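Local coordinates for structure-specific endonuclease subunit slx4 (Schizosaccharomyces pombe, PDB 4ZDT), which acts as the regulatory subunit of the slx1-slx4 structure-specific endonuclease, which resolves branched DNA structures formed during DNA repair and recombination, at residues B[9-14]-B[46-51]; B[14-17]-B[23-26]; B[25-28]-B[33-36]; B[37-42]-B[53-58]. All coordinates share one frame; numbering follows the deposited sequence.

Contact 1 (B[9-14]-B[46-51])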
# COMPACT_ATOMS: atom_id res chain seq x y z
N HIS B 9 -6.83 9.53 -11.31
CA HIS B 9 -6.76 8.73 -10.09
C HIS B 9 -5.68 7.65 -10.19
O HIS B 9 -5.06 7.28 -9.19
CB HIS B 9 -8.12 8.09 -9.79
CG HIS B 9 -9.10 9.03 -9.16
ND1 HIS B 9 -10.43 8.71 -8.99
CD2 HIS B 9 -8.95 10.28 -8.67
CE1 HIS B 9 -11.06 9.72 -8.42
NE2 HIS B 9 -10.18 10.69 -8.21
N ARG B 10 -5.46 7.15 -11.40
CA ARG B 10 -4.47 6.11 -11.66
C ARG B 10 -3.05 6.66 -11.51
O ARG B 10 -2.18 6.00 -10.94
CB ARG B 10 -4.68 5.51 -13.06
CG ARG B 10 -3.80 4.28 -13.37
CD ARG B 10 -4.10 3.76 -14.78
NE ARG B 10 -3.43 2.50 -15.09
CZ ARG B 10 -2.14 2.36 -15.37
NH1 ARG B 10 -1.32 3.41 -15.36
NH2 ARG B 10 -1.65 1.16 -15.65
N ALA B 11 -2.84 7.89 -12.00
CA ALA B 11 -1.58 8.59 -11.84
C ALA B 11 -1.19 8.80 -10.37
O ALA B 11 -0.01 8.66 -10.02
CB ALA B 11 -1.61 9.94 -12.58
N ILE B 12 -2.17 9.10 -9.50
CA ILE B 12 -1.86 9.24 -8.07
C ILE B 12 -1.38 7.88 -7.52
O ILE B 12 -0.35 7.81 -6.84
CB ILE B 12 -3.06 9.78 -7.23
CG1 ILE B 12 -3.53 11.17 -7.72
CG2 ILE B 12 -2.72 9.84 -5.73
CD1 ILE B 12 -4.96 11.54 -7.27
N SER B 13 -2.11 6.81 -7.86
CA SER B 13 -1.73 5.47 -7.42
C SER B 13 -0.32 5.11 -7.90
O SER B 13 0.48 4.56 -7.14
CB SER B 13 -2.74 4.42 -7.88
OG SER B 13 -4.04 4.70 -7.35
N GLN B 14 -0.03 5.43 -9.17
CA GLN B 14 1.28 5.14 -9.74
C GLN B 14 2.39 5.87 -9.02
O GLN B 14 3.45 5.28 -8.79
CB GLN B 14 1.34 5.41 -11.26
CG GLN B 14 0.46 4.47 -12.08
CD GLN B 14 0.80 3.01 -11.88
OE1 GLN B 14 1.93 2.57 -12.15
NE2 GLN B 14 -0.16 2.23 -11.41
N LYS B 46 6.86 15.08 -6.71
CA LYS B 46 7.05 13.91 -7.58
C LYS B 46 6.55 14.18 -9.00
O LYS B 46 6.20 13.25 -9.72
CB LYS B 46 6.32 12.68 -7.03
CG LYS B 46 6.53 12.34 -5.55
CD LYS B 46 7.96 11.95 -5.26
CE LYS B 46 8.11 11.47 -3.83
NZ LYS B 46 8.05 12.57 -2.84
N ASN B 47 6.51 15.45 -9.40
CA ASN B 47 6.03 15.86 -10.72
C ASN B 47 4.54 15.49 -10.95
O ASN B 47 4.17 15.08 -12.05
CB ASN B 47 6.88 15.21 -11.84
CG ASN B 47 8.04 16.09 -12.29
OD1 ASN B 47 8.18 17.24 -11.87
ND2 ASN B 47 8.88 15.54 -13.17
N LEU B 48 3.71 15.61 -9.91
CA LEU B 48 2.27 15.34 -10.08
C LEU B 48 1.40 16.42 -9.44
O LEU B 48 1.27 16.48 -8.22
CB LEU B 48 1.87 13.96 -9.53
CG LEU B 48 0.40 13.56 -9.83
CD1 LEU B 48 0.25 13.20 -11.28
CD2 LEU B 48 -0.08 12.41 -8.97
N ASN B 49 0.79 17.27 -10.28
CA ASN B 49 -0.11 18.34 -9.79
C ASN B 49 -1.56 17.89 -9.82
O ASN B 49 -2.12 17.69 -10.91
CB ASN B 49 0.01 19.61 -10.65
CG ASN B 49 1.45 20.07 -10.83
OD1 ASN B 49 1.93 20.24 -11.97
ND2 ASN B 49 2.14 20.28 -9.72
N VAL B 50 -2.16 17.76 -8.64
CA VAL B 50 -3.57 17.40 -8.48
C VAL B 50 -4.22 18.23 -7.39
O VAL B 50 -3.55 18.70 -6.46
CB VAL B 50 -3.76 15.90 -8.17
CG1 VAL B 50 -3.27 15.05 -9.34
CG2 VAL B 50 -3.02 15.50 -6.87
N SER B 51 -5.53 18.39 -7.51
CA SER B 51 -6.32 19.18 -6.58
C SER B 51 -6.62 18.39 -5.32
O SER B 51 -6.53 17.16 -5.31
CB SER B 51 -7.66 19.56 -7.24
OG SER B 51 -8.40 18.37 -7.53

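Contact 2 (B[14-17]-B[23-26])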
# COMPACT_ATOMS: atom_id res chain seq x y z
N GLN B 14 -0.03 5.43 -9.17
CA GLN B 14 1.28 5.14 -9.74
C GLN B 14 2.39 5.87 -9.02
O GLN B 14 3.45 5.28 -8.79
CB GLN B 14 1.34 5.41 -11.26
CG GLN B 14 0.46 4.47 -12.08
CD GLN B 14 0.80 3.01 -11.88
OE1 GLN B 14 1.93 2.57 -12.15
NE2 GLN B 14 -0.16 2.23 -11.41
N VAL B 15 2.17 7.12 -8.62
CA VAL B 15 3.20 7.84 -7.88
C VAL B 15 3.45 7.22 -6.49
O VAL B 15 4.61 7.05 -6.05
CB VAL B 15 2.86 9.34 -7.72
CG1 VAL B 15 3.86 9.99 -6.82
CG2 VAL B 15 2.85 10.05 -9.11
N VAL B 16 2.36 6.90 -5.80
CA VAL B 16 2.44 6.25 -4.49
C VAL B 16 3.28 4.97 -4.56
O VAL B 16 4.13 4.74 -3.70
CB VAL B 16 1.02 5.95 -3.93
CG1 VAL B 16 1.08 5.05 -2.68
CG2 VAL B 16 0.32 7.28 -3.61
N LYS B 17 3.04 4.17 -5.59
CA LYS B 17 3.62 2.85 -5.74
C LYS B 17 4.99 2.84 -6.41
O LYS B 17 5.75 1.87 -6.27
CB LYS B 17 2.67 1.92 -6.52
CG LYS B 17 1.39 1.60 -5.74
CD LYS B 17 0.56 0.53 -6.43
CE LYS B 17 -0.10 1.03 -7.71
NZ LYS B 17 -0.98 -0.07 -8.28
N SER B 23 7.07 5.69 1.89
CA SER B 23 6.44 5.97 3.17
C SER B 23 4.94 6.17 3.06
O SER B 23 4.19 5.76 3.95
CB SER B 23 7.11 7.16 3.88
OG SER B 23 7.03 8.35 3.11
N VAL B 24 4.48 6.81 1.98
CA VAL B 24 3.04 6.99 1.80
C VAL B 24 2.37 5.63 1.59
O VAL B 24 1.34 5.35 2.17
CB VAL B 24 2.67 7.93 0.63
CG1 VAL B 24 1.14 7.94 0.41
CG2 VAL B 24 3.16 9.34 0.91
N TRP B 25 2.95 4.79 0.73
CA TRP B 25 2.34 3.50 0.47
C TRP B 25 2.29 2.70 1.78
O TRP B 25 1.28 2.06 2.09
CB TRP B 25 3.07 2.74 -0.63
CG TRP B 25 2.25 1.62 -1.23
CD1 TRP B 25 0.92 1.35 -0.99
CD2 TRP B 25 2.69 0.68 -2.19
NE1 TRP B 25 0.53 0.27 -1.73
CE2 TRP B 25 1.59 -0.17 -2.48
CE3 TRP B 25 3.91 0.44 -2.84
CZ2 TRP B 25 1.67 -1.22 -3.39
CZ3 TRP B 25 3.99 -0.59 -3.75
CH2 TRP B 25 2.88 -1.42 -4.01
N ILE B 26 3.36 2.78 2.57
CA ILE B 26 3.42 2.04 3.85
C ILE B 26 2.35 2.52 4.82
O ILE B 26 1.77 1.72 5.55
CB ILE B 26 4.83 2.14 4.48
CG1 ILE B 26 5.85 1.41 3.60
CG2 ILE B 26 4.83 1.57 5.91
CD1 ILE B 26 5.74 -0.08 3.66
O HOH W 1 4.89 6.01 -1.21

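Contact 3 (B[25-28]-B[33-36]). With GOL (glycerol), chain G.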
# COMPACT_ATOMS: atom_id res chain seq x y z
N TRP B 25 2.95 4.79 0.73
CA TRP B 25 2.34 3.50 0.47
C TRP B 25 2.29 2.70 1.78
O TRP B 25 1.28 2.06 2.09
CB TRP B 25 3.07 2.74 -0.63
CG TRP B 25 2.25 1.62 -1.23
CD1 TRP B 25 0.92 1.35 -0.99
CD2 TRP B 25 2.69 0.68 -2.19
NE1 TRP B 25 0.53 0.27 -1.73
CE2 TRP B 25 1.59 -0.17 -2.48
CE3 TRP B 25 3.91 0.44 -2.84
CZ2 TRP B 25 1.67 -1.22 -3.39
CZ3 TRP B 25 3.99 -0.59 -3.75
CH2 TRP B 25 2.88 -1.42 -4.01
N ILE B 26 3.36 2.78 2.57
CA ILE B 26 3.42 2.04 3.85
C ILE B 26 2.35 2.52 4.82
O ILE B 26 1.77 1.72 5.55
CB ILE B 26 4.83 2.14 4.48
CG1 ILE B 26 5.85 1.41 3.60
CG2 ILE B 26 4.83 1.57 5.91
CD1 ILE B 26 5.74 -0.08 3.66
N LYS B 27 2.07 3.83 4.82
CA LYS B 27 0.97 4.35 5.63
C LYS B 27 -0.37 3.72 5.23
O LYS B 27 -1.12 3.23 6.08
CB LYS B 27 0.88 5.89 5.56
CG LYS B 27 1.93 6.60 6.44
CD LYS B 27 1.84 8.12 6.27
CE LYS B 27 2.89 8.85 7.11
NZ LYS B 27 2.65 10.30 7.00
N ILE B 28 -0.64 3.72 3.93
CA ILE B 28 -1.87 3.15 3.36
C ILE B 28 -1.98 1.67 3.72
O ILE B 28 -3.03 1.21 4.17
CB ILE B 28 -1.88 3.32 1.81
CG1 ILE B 28 -2.01 4.81 1.44
CG2 ILE B 28 -3.02 2.48 1.14
CD1 ILE B 28 -1.71 5.11 -0.04
N ALA B 33 -3.61 7.17 8.72
CA ALA B 33 -4.19 8.36 8.06
C ALA B 33 -3.15 9.25 7.40
O ALA B 33 -2.03 9.42 7.89
CB ALA B 33 -5.01 9.16 9.04
N ILE B 34 -3.57 9.84 6.29
CA ILE B 34 -2.76 10.69 5.42
C ILE B 34 -3.20 12.15 5.61
O ILE B 34 -4.39 12.42 5.71
CB ILE B 34 -2.97 10.20 3.95
CG1 ILE B 34 -2.60 8.71 3.81
CG2 ILE B 34 -2.28 11.07 2.91
CD1 ILE B 34 -1.17 8.38 4.19
N ASP B 35 -2.24 13.08 5.71
CA ASP B 35 -2.54 14.52 5.71
C ASP B 35 -2.67 14.96 4.25
O ASP B 35 -1.69 14.99 3.51
CB ASP B 35 -1.44 15.31 6.44
CG ASP B 35 -1.68 16.83 6.43
OD1 ASP B 35 -2.12 17.39 5.40
OD2 ASP B 35 -1.39 17.47 7.46
N VAL B 36 -3.90 15.28 3.84
CA VAL B 36 -4.19 15.56 2.42
C VAL B 36 -3.37 16.73 1.87
O VAL B 36 -2.81 16.63 0.78
CB VAL B 36 -5.68 15.77 2.19
CG1 VAL B 36 -5.95 16.10 0.75
CG2 VAL B 36 -6.41 14.51 2.54
C1 GOL G . 3.43 13.27 3.50
O1 GOL G . 3.14 12.95 2.17
C2 GOL G . 2.64 12.34 4.41
O2 GOL G . 2.95 11.00 4.14
C3 GOL G . 1.14 12.56 4.23
O3 GOL G . 0.54 12.45 5.50

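Contact 4 (B[37-42]-B[53-58])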
# COMPACT_ATOMS: atom_id res chain seq x y z
N GLU B 37 -3.29 17.82 2.64
CA GLU B 37 -2.49 18.97 2.25
C GLU B 37 -1.00 18.63 2.12
O GLU B 37 -0.36 19.03 1.15
CB GLU B 37 -2.72 20.15 3.21
CG GLU B 37 -4.04 20.89 2.92
CD GLU B 37 -4.59 21.66 4.12
OE1 GLU B 37 -3.80 22.13 4.97
OE2 GLU B 37 -5.84 21.79 4.21
N GLU B 38 -0.46 17.86 3.07
CA GLU B 38 0.93 17.42 2.97
C GLU B 38 1.15 16.50 1.76
O GLU B 38 2.15 16.66 1.04
CB GLU B 38 1.40 16.73 4.27
CG GLU B 38 1.70 17.71 5.42
CD GLU B 38 2.07 17.00 6.73
OE1 GLU B 38 2.48 15.82 6.68
OE2 GLU B 38 1.97 17.64 7.80
N PHE B 39 0.19 15.60 1.53
CA PHE B 39 0.19 14.65 0.39
C PHE B 39 0.19 15.39 -0.95
O PHE B 39 0.96 15.03 -1.86
CB PHE B 39 -1.05 13.73 0.50
CG PHE B 39 -1.10 12.58 -0.52
CD1 PHE B 39 0.06 11.88 -0.91
CD2 PHE B 39 -2.33 12.15 -1.01
CE1 PHE B 39 -0.01 10.80 -1.82
CE2 PHE B 39 -2.41 11.06 -1.91
CZ PHE B 39 -1.24 10.39 -2.32
N GLN B 40 -0.63 16.43 -1.06
CA GLN B 40 -0.65 17.25 -2.28
C GLN B 40 0.75 17.80 -2.61
O GLN B 40 1.19 17.73 -3.76
CB GLN B 40 -1.68 18.37 -2.14
CG GLN B 40 -1.85 19.24 -3.39
CD GLN B 40 -2.88 20.33 -3.19
OE1 GLN B 40 -2.86 21.04 -2.18
NE2 GLN B 40 -3.81 20.47 -4.15
N LEU B 41 1.44 18.31 -1.59
CA LEU B 41 2.81 18.83 -1.75
C LEU B 41 3.79 17.71 -2.08
O LEU B 41 4.67 17.87 -2.94
CB LEU B 41 3.24 19.59 -0.49
CG LEU B 41 2.49 20.88 -0.18
CD1 LEU B 41 2.56 21.23 1.33
CD2 LEU B 41 3.03 22.03 -1.01
N TRP B 42 3.63 16.57 -1.41
CA TRP B 42 4.46 15.39 -1.68
C TRP B 42 4.30 14.98 -3.14
O TRP B 42 5.28 14.74 -3.84
CB TRP B 42 4.05 14.24 -0.74
CG TRP B 42 4.88 12.95 -0.80
CD1 TRP B 42 6.00 12.66 -0.06
CD2 TRP B 42 4.59 11.77 -1.56
NE1 TRP B 42 6.45 11.39 -0.35
CE2 TRP B 42 5.60 10.82 -1.26
CE3 TRP B 42 3.58 11.42 -2.47
CZ2 TRP B 42 5.64 9.54 -1.84
CZ3 TRP B 42 3.62 10.14 -3.06
CH2 TRP B 42 4.64 9.22 -2.74
N ASP B 53 -9.63 18.11 -4.17
CA ASP B 53 -10.82 17.32 -4.52
C ASP B 53 -10.46 15.98 -5.17
O ASP B 53 -11.08 14.95 -4.86
CB ASP B 53 -11.76 18.10 -5.45
CG ASP B 53 -12.56 19.19 -4.72
OD1 ASP B 53 -12.57 19.21 -3.47
OD2 ASP B 53 -13.17 20.03 -5.40
N LEU B 54 -9.47 16.00 -6.04
CA LEU B 54 -9.00 14.78 -6.69
C LEU B 54 -8.38 13.82 -5.68
O LEU B 54 -8.53 12.60 -5.80
CB LEU B 54 -7.98 15.11 -7.79
CG LEU B 54 -8.54 15.33 -9.19
CD1 LEU B 54 -7.42 15.59 -10.19
CD2 LEU B 54 -9.37 14.13 -9.63
N ILE B 55 -7.70 14.38 -4.68
CA ILE B 55 -7.07 13.56 -3.63
C ILE B 55 -8.12 12.95 -2.73
O ILE B 55 -8.11 11.75 -2.48
CB ILE B 55 -6.02 14.37 -2.83
CG1 ILE B 55 -4.81 14.65 -3.71
CG2 ILE B 55 -5.59 13.59 -1.56
CD1 ILE B 55 -3.91 15.77 -3.19
N LYS B 56 -9.07 13.77 -2.26
CA LYS B 56 -10.15 13.28 -1.42
C LYS B 56 -10.95 12.18 -2.10
O LYS B 56 -11.27 11.16 -1.45
CB LYS B 56 -11.05 14.43 -0.95
CG LYS B 56 -10.32 15.44 -0.07
CD LYS B 56 -11.13 16.71 0.18
CE LYS B 56 -10.36 17.63 1.13
NZ LYS B 56 -11.07 18.93 1.35
N SER B 57 -11.27 12.35 -3.38
CA SER B 57 -12.06 11.35 -4.11
C SER B 57 -11.26 10.09 -4.35
O SER B 57 -11.80 8.98 -4.30
CB SER B 57 -12.64 11.89 -5.44
OG SER B 57 -11.63 12.31 -6.35
N TRP B 58 -9.96 10.25 -4.60
CA TRP B 58 -9.04 9.13 -4.75
C TRP B 58 -9.00 8.34 -3.43
O TRP B 58 -9.21 7.13 -3.44
CB TRP B 58 -7.64 9.62 -5.16
CG TRP B 58 -6.63 8.54 -5.32
CD1 TRP B 58 -6.43 7.73 -6.41
CD2 TRP B 58 -5.65 8.16 -4.35
NE1 TRP B 58 -5.39 6.85 -6.16
CE2 TRP B 58 -4.90 7.10 -4.90
CE3 TRP B 58 -5.34 8.61 -3.06
CZ2 TRP B 58 -3.84 6.48 -4.21
CZ3 TRP B 58 -4.28 8.01 -2.38
CH2 TRP B 58 -3.55 6.95 -2.96

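Contact 1 (B[9-14]-B[46-51])
Leu48 and Val50 make a small apolar packing contact with Ala11 and Ile12, laying the loop between helix 36-45 and helix 52-62 across helix 3-18 in the all-helical C-terminal domain of Slx4. The loop begins at a Schellman motif: Asn47, with positive phi, is its C-prime residue; Asn47 N bonds back to Lys44 O and Leu48 N to Leu43 O. Asparagine suits this position because it tolerates the left-handed backbone conformation better than most residues. The chain then runs extended and delivers two branched side chains to the helix. Leu48 has CG anti to its backbone N (chi1 -173°), and the turn at chi2 (73°) then sets its two methyls against the helix. Its CD2 settles beside the backbone of Ile12, 3.7 Å from Ile12 CA, and also meets Ile12 CG1, the two side chains crossing at about a right angle. The other methyl, Leu48 CD1, lies 4.0 Å from Ala11 CB; alanine is small enough here to let the leucine come close to the helix backbone. No hydrogen bond links the two segments, so the fit rests on apolar packing. Polar groups on other sides of the helix have their own partners: Ser13 OG bonds to the Cys45 carbonyl of the slx1 chain, and Gln14 NE2 to OE1 of Glu44 of that chain. At the far end of the loop Ser51 is the N-cap of helix 52-62, its OG bonded to Leu54 N. Just before it, Val50 completes the apolar patch, its CG1 standing 4.2 Å from Ile12 CG1.

Contact 2 (B[14-17]-B[23-26])
Trp25, Val16 and Lys17 carry this buried contact, in which the last turns of helix 3-18 meet helix 23-29 within the helical Slx4 domain. The lysine lays its aliphatic chain over one face of the indole: Lys17 CG sits 3.6 Å from the centroid of the Trp25 six-membered ring and only 7° off its normal, a CH-pi contact. Further along, Lys17 CD is 3.7 Å from Trp25 CZ2, and a bend at chi3 (-71°) then turns the chain toward its ammonium end. Val16 fills the space at the root of the tryptophan, with CG1 3.7 Å from Trp25 CB, while its other methyl, CG2, looks to Val24 CG1 at 4.2 Å. A branched valine offers one methyl to each neighbour. Between the backbones a water donates to Val16 O at 2.9 Å and accepts from Trp25 N at 3.0 Å, bridging the two helices where no direct bond joins them. The polar ends serve the partner subunit: Lys17 NZ bonds to the carbonyls of Glu44 and Gln46 of the slx1 chain, and Trp25 NE1 to that of its Val47. The packing would limit the freedom of both long side chains while their N-H groups bind Slx1 backbone.

Contact 3 (B[25-28]-B[33-36])
Lys27 on helix 23-29 and Ile34 in the connection to helix 36-45 meet in a contact that is close-packed at one end and opens to solvent at the other. The tight part is hydrocarbon: Ile34 CD1 lies 3.5 Å from Lys27 CB and 3.7 Å from Lys27 CD, tucked against the first part of the lysine chain. In Ile34, CG1 is set anti to the carbonyl carbon (chi1 -57°), and the turn at chi2 (-59°) carries CD1 on to the lysine. Beta-branched isoleucine is bulky, apolar and comparatively stiff, which suits a buried spot facing several partners, and a serine in its place would probably leave the stem of Lys27 without its apolar neighbour and open a gap beside it. Lys27 itself is exposed and extended beyond CG, and its ammonium group meets a glycerol, probably from the crystallisation liquor. Those bonds are weak, Lys27 NZ standing 3.0 Å from glycerol O2 and 3.4 Å from O3. Firmer is the bond from Asp35 N to glycerol O3, at 2.9 Å and 165°. Asp35 is also the N-cap of the next helix, its OD1 bonded to Glu38 N. Around this crossing, Ile34 pairs through backbone hydrogen bonds with Leu65 and Lys67 of the C-terminal tail, and its side chain packs on Val64; Ile28, one residue beyond Lys27, leans on Val16 of helix 3-18 and Trp58 of helix 52-62.

Contact 4 (B[37-42]-B[53-58])
Two helices of the Slx4 C-terminal domain, 36-45 and 52-62, pack across each other in its hydrophobic core; the family belongs to the helix-turn-helix clan. Their short segments cross steeply, with 109° between their directions and axes 10.4 Å apart at closest approach, and four side chains meet. Phe39 and Ile55 give up the greatest areas. Ile55 CG2 comes in at the edge of the Phe39 ring, near its plane, 3.6 Å from Phe39 CD2. With its CG anti to the backbone N (chi1 -173°), the phenylalanine extends toward helix 52-62 and brings Phe39 CE2 to 3.6 Å from Trp58 CZ3. The two rings meet obliquely, their planes at 38° and centroids 5.7 Å apart. Flat, wide aromatics suit this place because each can touch several helices at once: Phe39 also packs on Ile12 and Val16 of helix 3-18 and on Val24 of helix 23-29. An alanine at Phe39 is likely to open a gap in the core and leave the Trp58 ring and the Ile55 methyl without their shared neighbour. Trp58 also packs on Val47 of the slx1 chain. At Gln40 the amide bonds through NE2 to the carbonyl of Val50, while the start of the chain takes up an isoleucine methyl, the two side chains crossing at about a right angle: Ile55 CD1 lies 3.6 Å from Gln40 CB.

In the fold
The four contacts tie the helices of one small domain round a common core. Contacts 1 and 2 share helix 3-18 and touch where Leu48 CD2 lies 3.8 Å from Val15 CG2. Contact 4, with its centre about 9 Å from that of contact 1, is joined to it by probable hydrogen bonds, Ser13 OG to Trp58 NE1 at 2.8 Å and His9 NE2 to Ser57 OG at 2.9 Å. Contacts 2 and 4 meet through Val16 CG2 and Phe39 CZ at 3.7 Å. Contact 3, which holds the glycerol, joins contact 2 where Val16 CG1 is 3.8 Å from Ile28 CD1, and contact 4 where Val36 CG1 is 3.4 Å from Ile55 CG2. Ser13, Gln14, Lys17 and Trp25 of contacts 1 and 2 hydrogen-bond to the slx1 chain.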